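Local coordinates for DUF1116 domain-containing protein (Enterococcus faecalis, PDB 3CLQ) that is of unknown function but belongs to the AllG family, named after a subunit of oxamate carbamoyltransferase, and may have a related role, at residues Gly294-Leu302 with Ala388-Ile397; Thr44-Tyr55 with Ala86-Cys96. All blocks are in the same frame, centred on the assembly; numbering follows the deposited sequence.

Contact 1 (Gly294-Leu302 with Ala388-Ile397); sequences GYTQEDAGL and AHKEPGIGMI
Gly301 N donates to Ala388 O over 2.8 Å, and Lys390 N to Asp299 O over the same 2.8 Å, each with an N-H...O angle of 158°. The two bonds flank the facing pair Ala300 and His389 and make a single beta bridge. Asp299 O does further work: it lies over one face of the His389 imidazole, towards the rim, while Ile394 CD1 sits over the centre of the opposite face, so the ring is sandwiched. The aliphatic part of Lys390 also lies against Asp299 O. With CG between the backbone N and the carbonyl carbon (chi1 76°) and the rest extended, this lysine carries its amine along the loop, where NZ makes a weak hydrogen bond of 3.3 Å to Glu298 O. Within 294-302 the loop is tied to itself: Asp299 N donates to Thr296 O (2.9 Å), and Thr296 N reaches Asp299 OD1 (3.3 Å) from well above the carboxylate plane. Asp299 CB packs off-centre on the His389 ring. Contacts of the Tyr295 ring complete the join. Ile397 CG2 stands 3.7 Å from the centroid of the Tyr295 ring, directly over its face, and Tyr295 CE2 meets the edge of the imidazole 3.6 Å from His389 ND1, the two ring planes 76° apart. On the other side of the contact, His389 N bonds to Gly395 O (3.1 Å), and a type II turn from Glu391 to Ile394 has Gly393 at its third position. The arrangement is a beta hairpin, strands 383-388 and 396-402, whose connecting loop is clasped through an isolated bridge by the loop leading to strand 304-305.

Contact 2 (Thr44-Tyr55 with Ala86-Cys96); sequences TTILHAGPPITY and ARSGAITFSPC
Tyr55 OH, at the end of a ring packed on Ala86, is gripped by Asp83 OD1 and Gln67 NE2. The same Asp83 OD1 forms a salt bridge with Arg87 NH1, which lies at the edge of the Tyr55 ring, 3.3 Å from Tyr55 CE2; the guanidinium and ring planes are 86° apart. CG anti to the backbone N (chi1 171°) swings the phenol towards helix 79-87, where Ala86 CB sits over the ring centre, 3.6 Å from its centroid. Tyr55 CB meanwhile covers one face of Phe93, whose CE1 touches Ile46 CG1 at 3.8 Å. Beneath these side chains the two short strands run parallel: Thr92 N bonds to Thr44 O (3.2 Å), Ile46 N to Thr92 O (3.0 Å) and, more weakly, Ser94 N to Ile46 O. Further along, Cys96 N reaches His48 O (3.1 Å). His48 is held by its own ND1, which donates to Ala49 O at 2.7 Å, and Pro95 CA lies over one imidazole face. This beta-alpha-beta unit is thus zipped by backbone bonds, with the rings of Tyr55 and Phe93 packed between the strands and helix 79-87, while Asp83 and Gln67 together probably fix the phenol between helices 79-87 and 60-73, the carboxylate also offsetting the arginine charge.

Contact 1 is a surface contact and contact 2 is partly buried, with 871 Å² of surface enclosed between its segments against 433 Å² in contact 1. They hold different elements. Contact 2 pairs two parallel strands and brings in the end of helix 79-87, whereas contact 1 fastens a loop to the connection of an antiparallel hairpin. Backbone bonds therefore form a ladder in one and a lone bridge in the other. Aromatic rings pack in both, but the charged groups differ: Arg87 of contact 2 has a salt-bridge partner, while Lys390 of contact 1 makes only a weak bond to a carbonyl across its contact. The contacts follow each other along the chain, with nearest atoms about 9 Å apart.

Contact 1 (Gly294-Leu302 with Ala388-Ile397)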
loop_
_atom_site.group_PDB
_atom_site.type_symbol
_atom_site.label_atom_id
_atom_site.label_comp_id
_atom_site.label_asym_id
_atom_site.label_seq_id
_atom_site.Cartn_x
_atom_site.Cartn_y
_atom_site.Cartn_z
ATOM N N GLY B 294 23.417 0.751 18.976
ATOM C CA GLY B 294 23.587 0.570 20.415
ATOM C C GLY B 294 23.270 -0.842 20.892
ATOM O O GLY B 294 23.432 -1.156 22.077
ATOM N N TYR B 295 22.813 -1.692 19.974
ATOM C CA TYR B 295 22.589 -3.098 20.276
ATOM C C TYR B 295 23.506 -4.015 19.470
ATOM O O TYR B 295 24.023 -3.630 18.419
ATOM C CB TYR B 295 21.137 -3.461 20.013
ATOM C CG TYR B 295 20.217 -2.994 21.098
ATOM C CD1 TYR B 295 19.273 -2.000 20.866
ATOM C CD2 TYR B 295 20.295 -3.542 22.366
ATOM C CE1 TYR B 295 18.424 -1.573 21.878
ATOM C CE2 TYR B 295 19.459 -3.125 23.377
ATOM C CZ TYR B 295 18.525 -2.143 23.131
ATOM O OH TYR B 295 17.706 -1.745 24.162
ATOM N N THR B 296 23.705 -5.229 19.971
ATOM C CA THR B 296 24.534 -6.220 19.295
ATOM C C THR B 296 23.957 -7.619 19.446
ATOM O O THR B 296 23.148 -7.873 20.323
ATOM C CB THR B 296 25.993 -6.220 19.800
ATOM O OG1 THR B 296 26.519 -7.554 19.738
ATOM C CG2 THR B 296 26.080 -5.722 21.246
ATOM N N GLN B 297 24.412 -8.529 18.599
ATOM C CA GLN B 297 23.811 -9.855 18.462
ATOM C C GLN B 297 23.793 -10.743 19.734
ATOM O O GLN B 297 22.940 -11.626 19.867
ATOM C CB GLN B 297 24.435 -10.551 17.237
ATOM C CG GLN B 297 24.575 -12.041 17.307
ATOM C CD GLN B 297 23.271 -12.780 17.153
ATOM O OE1 GLN B 297 23.265 -13.999 17.150
ATOM N NE2 GLN B 297 22.160 -12.055 17.030
ATOM N N GLU B 298 24.693 -10.506 20.685
ATOM C CA GLU B 298 24.661 -11.292 21.922
ATOM C C GLU B 298 23.594 -10.787 22.868
ATOM O O GLU B 298 23.430 -11.322 23.958
ATOM C CB GLU B 298 26.008 -11.299 22.659
ATOM C CG GLU B 298 27.105 -12.126 22.004
ATOM C CD GLU B 298 27.872 -11.328 20.958
ATOM O OE1 GLU B 298 29.073 -11.042 21.197
ATOM O OE2 GLU B 298 27.265 -10.969 19.916
ATOM N N ASP B 299 22.887 -9.739 22.477
ATOM C CA ASP B 299 21.772 -9.282 23.281
ATOM C C ASP B 299 20.537 -10.117 22.955
ATOM O O ASP B 299 19.627 -10.234 23.776
ATOM C CB ASP B 299 21.487 -7.796 23.037
ATOM C CG ASP B 299 22.670 -6.904 23.393
ATOM O OD1 ASP B 299 23.715 -7.009 22.710
ATOM O OD2 ASP B 299 22.558 -6.093 24.346
ATOM N N ALA B 300 20.534 -10.713 21.757
ATOM C CA ALA B 300 19.352 -11.354 21.174
ATOM C C ALA B 300 18.912 -12.643 21.858
ATOM O O ALA B 300 19.731 -13.378 22.416
ATOM C CB ALA B 300 19.594 -11.619 19.708
ATOM N N GLY B 301 17.611 -12.908 21.806
ATOM C CA GLY B 301 17.068 -14.176 22.258
ATOM C C GLY B 301 16.966 -15.136 21.092
ATOM O O GLY B 301 17.162 -14.750 19.933
ATOM N N LEU B 302 16.655 -16.395 21.385
ATOM C CA LEU B 302 16.360 -17.368 20.332
ATOM C C LEU B 302 14.984 -17.099 19.673
ATOM O O LEU B 302 14.044 -16.627 20.318
ATOM C CB LEU B 302 16.425 -18.802 20.881
ATOM C CG LEU B 302 17.671 -19.216 21.681
ATOM C CD1 LEU B 302 17.284 -19.884 22.991
ATOM C CD2 LEU B 302 18.607 -20.111 20.884
ATOM N N ALA B 388 14.705 -10.202 18.976
ATOM C CA ALA B 388 14.151 -9.642 20.199
ATOM C C ALA B 388 15.147 -9.776 21.331
ATOM O O ALA B 388 15.815 -10.798 21.449
ATOM C CB ALA B 388 12.864 -10.357 20.557
ATOM N N HIS B 389 15.242 -8.762 22.176
ATOM C CA HIS B 389 16.158 -8.834 23.311
ATOM C C HIS B 389 15.903 -10.063 24.187
ATOM O O HIS B 389 14.760 -10.466 24.395
ATOM C CB HIS B 389 16.061 -7.571 24.151
ATOM C CG HIS B 389 17.284 -7.300 24.961
ATOM N ND1 HIS B 389 18.168 -6.287 24.657
ATOM C CD2 HIS B 389 17.783 -7.917 26.058
ATOM C CE1 HIS B 389 19.157 -6.286 25.537
ATOM N NE2 HIS B 389 18.945 -7.265 26.398
ATOM N N LYS B 390 16.968 -10.664 24.698
ATOM C CA LYS B 390 16.831 -11.850 25.547
ATOM C C LYS B 390 16.267 -11.479 26.912
ATOM O O LYS B 390 15.797 -12.335 27.650
ATOM C CB LYS B 390 18.175 -12.574 25.715
ATOM C CG LYS B 390 19.126 -11.874 26.668
ATOM C CD LYS B 390 20.565 -12.291 26.427
ATOM C CE LYS B 390 21.534 -11.361 27.159
ATOM N NZ LYS B 390 22.929 -11.891 27.212
ATOM N N GLU B 391 16.324 -10.194 27.237
ATOM C CA GLU B 391 15.766 -9.690 28.484
ATOM C C GLU B 391 14.297 -9.300 28.308
ATOM O O GLU B 391 13.918 -8.799 27.253
ATOM C CB GLU B 391 16.579 -8.489 28.963
ATOM C CG GLU B 391 17.704 -8.848 29.887
ATOM C CD GLU B 391 17.238 -8.914 31.334
ATOM O OE1 GLU B 391 16.652 -7.922 31.827
ATOM O OE2 GLU B 391 17.451 -9.956 31.981
ATOM N N PRO B 392 13.470 -9.525 29.353
ATOM C CA PRO B 392 12.038 -9.238 29.299
ATOM C C PRO B 392 11.748 -7.776 29.018
ATOM O O PRO B 392 12.266 -6.887 29.688
ATOM C CB PRO B 392 11.556 -9.589 30.719
ATOM C CG PRO B 392 12.542 -10.539 31.223
ATOM C CD PRO B 392 13.849 -10.065 30.666
ATOM N N GLY B 393 10.928 -7.537 28.014
ATOM C CA GLY B 393 10.361 -6.216 27.809
ATOM C C GLY B 393 11.174 -5.214 27.021
ATOM O O GLY B 393 10.659 -4.176 26.630
ATOM N N ILE B 394 12.444 -5.495 26.782
ATOM C CA ILE B 394 13.250 -4.520 26.070
ATOM C C ILE B 394 12.772 -4.397 24.624
ATOM O O ILE B 394 12.846 -3.326 24.024
ATOM C CB ILE B 394 14.734 -4.853 26.166
ATOM C CG1 ILE B 394 15.220 -4.547 27.584
ATOM C CG2 ILE B 394 15.514 -4.068 25.130
ATOM C CD1 ILE B 394 16.336 -5.421 28.063
ATOM N N GLY B 395 12.266 -5.502 24.080
ATOM C CA GLY B 395 11.638 -5.489 22.766
ATOM C C GLY B 395 12.548 -5.682 21.563
ATOM O O GLY B 395 13.705 -6.097 21.684
HETATM N N MSE B 396 12.002 -5.373 20.389
HETATM C CA MSE B 396 12.708 -5.542 19.134
HETATM C C MSE B 396 14.018 -4.757 19.100
HETATM O O MSE B 396 14.043 -3.560 19.376
HETATM C CB MSE B 396 11.805 -5.105 17.989
HETATM C CG MSE B 396 12.265 -5.577 16.635
HETATM SE SE MSE B 396 11.242 -4.728 15.203
HETATM C CE MSE B 396 12.299 -5.313 13.661
ATOM N N ILE B 397 15.111 -5.435 18.780
ATOM C CA ILE B 397 16.385 -4.738 18.684
ATOM C C ILE B 397 17.098 -5.044 17.366
ATOM O O ILE B 397 18.324 -5.029 17.298
ATOM C CB ILE B 397 17.305 -4.922 19.967
ATOM C CG1 ILE B 397 18.057 -6.262 19.992
ATOM C CG2 ILE B 397 16.508 -4.745 21.248
ATOM C CD1 ILE B 397 17.202 -7.462 19.672
#

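Contact 2 (Thr44-Tyr55 with Ala86-Cys96)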
loop_
_atom_site.group_PDB
_atom_site.type_symbol
_atom_site.label_atom_id
_atom_site.label_comp_id
_atom_site.label_asym_id
_atom_site.label_seq_id
_atom_site.Cartn_x
_atom_site.Cartn_y
_atom_site.Cartn_z
ATOM N N THR B 44 -8.735 -19.889 33.953
ATOM C CA THR B 44 -7.404 -20.103 34.494
ATOM C C THR B 44 -6.510 -20.714 33.411
ATOM O O THR B 44 -5.588 -21.476 33.702
ATOM C CB THR B 44 -7.444 -21.012 35.755
ATOM O OG1 THR B 44 -7.775 -22.355 35.384
ATOM C CG2 THR B 44 -8.482 -20.505 36.750
ATOM N N THR B 45 -6.788 -20.375 32.161
ATOM C CA THR B 45 -6.074 -20.964 31.048
ATOM C C THR B 45 -5.325 -19.857 30.358
ATOM O O THR B 45 -5.926 -18.842 30.025
ATOM C CB THR B 45 -7.053 -21.548 30.011
ATOM O OG1 THR B 45 -7.346 -22.907 30.327
ATOM C CG2 THR B 45 -6.450 -21.515 28.636
ATOM N N ILE B 46 -4.022 -20.007 30.146
ATOM C CA ILE B 46 -3.365 -19.018 29.300
ATOM C C ILE B 46 -2.450 -19.591 28.224
ATOM O O ILE B 46 -1.748 -20.588 28.440
ATOM C CB ILE B 46 -2.756 -17.812 30.071
ATOM C CG1 ILE B 46 -1.341 -18.067 30.513
ATOM C CG2 ILE B 46 -3.617 -17.403 31.266
ATOM C CD1 ILE B 46 -0.862 -16.926 31.362
ATOM N N LEU B 47 -2.524 -18.957 27.050
ATOM C CA LEU B 47 -1.896 -19.441 25.831
ATOM C C LEU B 47 -0.638 -18.670 25.524
ATOM O O LEU B 47 -0.534 -17.486 25.832
ATOM C CB LEU B 47 -2.853 -19.301 24.643
ATOM C CG LEU B 47 -4.306 -19.638 24.967
ATOM C CD1 LEU B 47 -5.149 -19.743 23.721
ATOM C CD2 LEU B 47 -4.373 -20.938 25.771
ATOM N N HIS B 48 0.294 -19.351 24.871
ATOM C CA HIS B 48 1.590 -18.795 24.514
ATOM C C HIS B 48 1.922 -19.223 23.078
ATOM O O HIS B 48 1.260 -20.101 22.528
ATOM C CB HIS B 48 2.642 -19.370 25.474
ATOM C CG HIS B 48 2.674 -20.866 25.493
ATOM N ND1 HIS B 48 3.432 -21.607 24.613
ATOM C CD2 HIS B 48 2.031 -21.766 26.278
ATOM C CE1 HIS B 48 3.261 -22.897 24.856
ATOM N NE2 HIS B 48 2.415 -23.021 25.862
ATOM N N ALA B 49 2.965 -18.643 22.490
ATOM C CA ALA B 49 3.444 -19.088 21.181
ATOM C C ALA B 49 4.288 -20.382 21.243
ATOM O O ALA B 49 4.704 -20.802 22.322
ATOM C CB ALA B 49 4.229 -17.976 20.498
ATOM N N GLY B 50 4.538 -20.993 20.075
ATOM C CA GLY B 50 5.433 -22.155 19.959
ATOM C C GLY B 50 4.824 -23.453 20.461
ATOM O O GLY B 50 3.652 -23.484 20.805
ATOM N N PRO B 51 5.614 -24.536 20.498
ATOM C CA PRO B 51 5.162 -25.865 20.915
ATOM C C PRO B 51 5.096 -26.022 22.436
ATOM O O PRO B 51 5.637 -25.190 23.157
ATOM C CB PRO B 51 6.244 -26.773 20.348
ATOM C CG PRO B 51 7.457 -25.950 20.475
ATOM C CD PRO B 51 7.023 -24.554 20.098
ATOM N N PRO B 52 4.450 -27.099 22.924
ATOM C CA PRO B 52 4.182 -27.231 24.356
ATOM C C PRO B 52 5.438 -27.004 25.187
ATOM O O PRO B 52 6.532 -27.421 24.794
ATOM C CB PRO B 52 3.676 -28.667 24.496
ATOM C CG PRO B 52 3.070 -28.970 23.202
ATOM C CD PRO B 52 3.924 -28.249 22.170
ATOM N N ILE B 53 5.270 -26.321 26.315
ATOM C CA ILE B 53 6.388 -25.963 27.183
ATOM C C ILE B 53 5.875 -25.593 28.576
ATOM O O ILE B 53 5.027 -24.721 28.731
ATOM C CB ILE B 53 7.205 -24.790 26.587
ATOM C CG1 ILE B 53 8.465 -24.518 27.406
ATOM C CG2 ILE B 53 6.345 -23.536 26.496
ATOM C CD1 ILE B 53 9.566 -23.877 26.625
ATOM N N THR B 54 6.375 -26.261 29.595
ATOM C CA THR B 54 6.002 -25.874 30.945
ATOM C C THR B 54 6.472 -24.453 31.235
ATOM O O THR B 54 7.290 -23.903 30.501
ATOM C CB THR B 54 6.577 -26.827 31.985
ATOM O OG1 THR B 54 7.990 -26.902 31.802
ATOM C CG2 THR B 54 5.983 -28.204 31.810
ATOM N N TYR B 55 5.944 -23.866 32.304
ATOM C CA TYR B 55 6.267 -22.497 32.656
ATOM C C TYR B 55 7.714 -22.411 33.110
ATOM O O TYR B 55 8.451 -21.539 32.653
ATOM C CB TYR B 55 5.324 -21.977 33.738
ATOM C CG TYR B 55 5.725 -20.637 34.303
ATOM C CD1 TYR B 55 5.461 -19.466 33.610
ATOM C CD2 TYR B 55 6.372 -20.537 35.536
ATOM C CE1 TYR B 55 5.826 -18.229 34.119
ATOM C CE2 TYR B 55 6.738 -19.300 36.061
ATOM C CZ TYR B 55 6.458 -18.147 35.344
ATOM O OH TYR B 55 6.809 -16.909 35.840
ATOM N N ALA B 86 1.846 -18.666 38.749
ATOM C CA ALA B 86 2.152 -19.471 37.567
ATOM C C ALA B 86 2.824 -20.802 37.929
ATOM O O ALA B 86 2.499 -21.852 37.352
ATOM C CB ALA B 86 3.008 -18.675 36.579
ATOM N N ARG B 87 3.744 -20.741 38.901
ATOM C CA ARG B 87 4.486 -21.919 39.375
ATOM C C ARG B 87 3.643 -22.917 40.181
ATOM O O ARG B 87 4.027 -24.086 40.307
ATOM C CB ARG B 87 5.700 -21.492 40.211
ATOM C CG ARG B 87 6.832 -20.896 39.402
ATOM C CD ARG B 87 7.987 -20.477 40.288
ATOM N NE ARG B 87 9.258 -20.680 39.601
ATOM C CZ ARG B 87 9.749 -19.863 38.671
ATOM N NH1 ARG B 87 9.086 -18.773 38.314
ATOM N NH2 ARG B 87 10.908 -20.133 38.090
ATOM N N SER B 88 2.519 -22.453 40.740
ATOM C CA SER B 88 1.591 -23.335 41.462
ATOM C C SER B 88 0.729 -24.067 40.443
ATOM O O SER B 88 0.590 -23.610 39.309
ATOM C CB SER B 88 0.690 -22.525 42.389
ATOM O OG SER B 88 -0.138 -21.660 41.628
ATOM N N GLY B 89 0.129 -25.186 40.846
ATOM C CA GLY B 89 -0.601 -26.016 39.883
ATOM C C GLY B 89 -1.884 -25.451 39.239
ATOM O O GLY B 89 -2.598 -26.175 38.503
ATOM N N ALA B 90 -2.181 -24.173 39.507
ATOM C CA ALA B 90 -3.499 -23.594 39.183
ATOM C C ALA B 90 -3.649 -22.963 37.787
ATOM O O ALA B 90 -4.558 -22.164 37.572
ATOM C CB ALA B 90 -3.910 -22.575 40.255
ATOM N N ILE B 91 -2.776 -23.295 36.841
ATOM C CA ILE B 91 -2.925 -22.744 35.492
ATOM C C ILE B 91 -2.609 -23.764 34.399
ATOM O O ILE B 91 -1.651 -24.536 34.510
ATOM C CB ILE B 91 -2.061 -21.490 35.297
ATOM C CG1 ILE B 91 -2.458 -20.413 36.318
ATOM C CG2 ILE B 91 -2.201 -20.973 33.892
ATOM C CD1 ILE B 91 -1.605 -19.155 36.164
ATOM N N THR B 92 -3.433 -23.783 33.357
ATOM C CA THR B 92 -3.183 -24.633 32.203
ATOM C C THR B 92 -2.482 -23.802 31.122
ATOM O O THR B 92 -3.053 -22.856 30.567
ATOM C CB THR B 92 -4.499 -25.245 31.641
ATOM O OG1 THR B 92 -5.119 -26.068 32.633
ATOM C CG2 THR B 92 -4.235 -26.077 30.383
ATOM N N PHE B 93 -1.230 -24.146 30.852
ATOM C CA PHE B 93 -0.461 -23.465 29.832
ATOM C C PHE B 93 -0.482 -24.332 28.615
ATOM O O PHE B 93 0.033 -25.451 28.632
ATOM C CB PHE B 93 0.984 -23.273 30.269
ATOM C CG PHE B 93 1.142 -22.311 31.397
ATOM C CD1 PHE B 93 1.287 -20.954 31.150
ATOM C CD2 PHE B 93 1.120 -22.764 32.724
ATOM C CE1 PHE B 93 1.432 -20.062 32.199
ATOM C CE2 PHE B 93 1.254 -21.885 33.772
ATOM C CZ PHE B 93 1.416 -20.537 33.522
ATOM N N SER B 94 -1.077 -23.830 27.547
ATOM C CA SER B 94 -1.007 -24.582 26.325
ATOM C C SER B 94 -0.895 -23.650 25.155
ATOM O O SER B 94 -1.294 -22.486 25.249
ATOM C CB SER B 94 -2.182 -25.571 26.200
ATOM O OG SER B 94 -3.416 -24.910 26.046
ATOM N N PRO B 95 -0.304 -24.148 24.059
ATOM C CA PRO B 95 -0.030 -23.373 22.841
ATOM C C PRO B 95 -1.281 -22.858 22.142
ATOM O O PRO B 95 -2.323 -23.526 22.126
ATOM C CB PRO B 95 0.691 -24.379 21.933
ATOM C CG PRO B 95 1.201 -25.446 22.839
ATOM C CD PRO B 95 0.191 -25.532 23.958
ATOM N N CYS B 96 -1.166 -21.677 21.545
ATOM C CA CYS B 96 -2.192 -21.175 20.676
ATOM C C CYS B 96 -2.554 -22.208 19.640
ATOM O O CYS B 96 -3.729 -22.361 19.273
ATOM C CB CYS B 96 -1.699 -19.939 19.956
ATOM S SG CYS B 96 -1.359 -18.600 21.057
#